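Local structure of 2-Keto-3-deoxy-(6-phospho-)gluconate aldolase (Thermoproteus tenax, 2R91) at residues D210-A214 / G215-R219. The protein is an aldolase of the dihydrodipicolinate synthetase family, whose TIM-barrel subunits occur in an assembly of four chains. Numbering follows the deposited sequence.
Sequences DAVAA and GDIER
Between Ala211 and Asp216 the backbone turns out of one helix and into the next, and two backbone hydrogen bonds reach back across the bend: Asp216 N gives its hydrogen to Ala211 O at 2.9 Å, and Gly215 N to Val212 O at 3.1 Å. Gly215, the first residue to depart from helical backbone angles, makes the turn with a positive phi of 81°. This is a Schellman motif, ending helix 202-213 and passing at once to an N-cap, Asp216, at the start of helix 217-237; the helical hairpin so formed follows the last strand of the TIM barrel. With its CG anti to the backbone N (chi1 -161°), Asp216 folds its carboxylate over the start of the new helix, where OD1 receives Arg219 N at 3.3 Å, the bond arriving from above the carboxylate plane. The Ala211 methyl meets Arg219 CG at 3.9 Å, which sets the aliphatic base of the arginine against the alanine; from CG to NE the arginine chain runs extended, carrying the guanidinium away from that methyl. The same methyl also lies 3.6 Å from Asp216 O, the backbone carbonyl of the capping residue. On another flank Val212 CG1 approaches Ile217 CD1 loosely, at 4.5 Å, and both side chains rest on Phe183 of helix 182-187. Ile217 also packs on Arg189 of a second subunit.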
loop_
_atom_site.group_PDB
_atom_site.type_symbol
_atom_site.label_atom_id
_atom_site.label_comp_id
_atom_site.label_asym_id
_atom_site.label_seq_id
_atom_site.Cartn_x
_atom_site.Cartn_y
_atom_site.Cartn_z
ATOM N N ASP A 210 30.743 -12.658 13.179
ATOM C CA ASP A 210 32.212 -12.803 13.232
ATOM C C ASP A 210 32.885 -12.077 12.073
ATOM O O ASP A 210 33.889 -11.371 12.240
ATOM C CB ASP A 210 32.586 -14.282 13.137
ATOM C CG ASP A 210 32.346 -15.039 14.441
ATOM O OD1 ASP A 210 32.064 -14.387 15.470
ATOM O OD2 ASP A 210 32.423 -16.287 14.424
ATOM N N ALA A 211 32.317 -12.253 10.890
ATOM C CA ALA A 211 32.897 -11.678 9.697
ATOM C C ALA A 211 32.825 -10.170 9.762
ATOM O O ALA A 211 33.799 -9.493 9.479
ATOM C CB ALA A 211 32.211 -12.223 8.427
ATOM N N VAL A 212 31.673 -9.627 10.117
ATOM C CA VAL A 212 31.553 -8.185 10.241
ATOM C C VAL A 212 32.549 -7.630 11.278
ATOM O O VAL A 212 33.197 -6.611 11.040
ATOM C CB VAL A 212 30.086 -7.734 10.564
ATOM C CG1 VAL A 212 30.046 -6.256 10.893
ATOM C CG2 VAL A 212 29.140 -8.047 9.395
ATOM N N ALA A 213 32.674 -8.295 12.422
ATOM C CA ALA A 213 33.600 -7.843 13.482
ATOM C C ALA A 213 35.081 -7.892 13.063
ATOM O O ALA A 213 35.871 -7.069 13.510
ATOM C CB ALA A 213 33.406 -8.654 14.751
ATOM N N ALA A 214 35.448 -8.875 12.238
ATOM C CA ALA A 214 36.800 -8.957 11.647
ATOM C C ALA A 214 37.064 -7.945 10.519
ATOM O O ALA A 214 38.190 -7.839 10.029
ATOM C CB ALA A 214 37.071 -10.370 11.157
ATOM N N GLY A 215 36.035 -7.219 10.093
ATOM C CA GLY A 215 36.132 -6.321 8.944
ATOM C C GLY A 215 36.003 -7.029 7.604
ATOM O O GLY A 215 36.209 -6.426 6.546
ATOM N N ASP A 216 35.645 -8.312 7.648
ATOM C CA ASP A 216 35.457 -9.123 6.450
ATOM C C ASP A 216 34.027 -8.953 5.876
ATOM O O ASP A 216 33.205 -9.876 5.910
ATOM C CB ASP A 216 35.748 -10.582 6.789
ATOM C CG ASP A 216 36.023 -11.446 5.564
ATOM O OD1 ASP A 216 35.811 -11.001 4.412
ATOM O OD2 ASP A 216 36.416 -12.614 5.774
ATOM N N ILE A 217 33.768 -7.790 5.300
ATOM C CA ILE A 217 32.438 -7.456 4.798
ATOM C C ILE A 217 32.027 -8.347 3.630
ATOM O O ILE A 217 30.862 -8.735 3.511
ATOM C CB ILE A 217 32.349 -5.958 4.429
ATOM C CG1 ILE A 217 32.612 -5.099 5.675
ATOM C CG2 ILE A 217 30.998 -5.633 3.799
ATOM C CD1 ILE A 217 31.575 -5.272 6.777
ATOM N N GLU A 218 32.992 -8.710 2.793
ATOM C CA GLU A 218 32.710 -9.589 1.662
ATOM C C GLU A 218 32.216 -10.984 2.101
ATOM O O GLU A 218 31.267 -11.504 1.520
ATOM C CB GLU A 218 33.913 -9.698 0.705
ATOM C CG GLU A 218 34.320 -8.360 0.026
ATOM C CD GLU A 218 34.964 -7.366 1.003
ATOM O OE1 GLU A 218 35.491 -7.786 2.073
ATOM O OE2 GLU A 218 34.929 -6.146 0.715
ATOM N N ARG A 219 32.873 -11.594 3.085
ATOM C CA ARG A 219 32.401 -12.886 3.612
ATOM C C ARG A 219 30.982 -12.758 4.244
ATOM O O ARG A 219 30.104 -13.610 4.036
ATOM C CB ARG A 219 33.388 -13.459 4.651
ATOM C CG ARG A 219 32.820 -14.662 5.411
ATOM C CD ARG A 219 33.886 -15.417 6.220
ATOM N NE ARG A 219 33.329 -16.588 6.906
ATOM C CZ ARG A 219 33.193 -17.797 6.362
ATOM N NH1 ARG A 219 33.568 -18.031 5.107
ATOM N NH2 ARG A 219 32.662 -18.783 7.074
#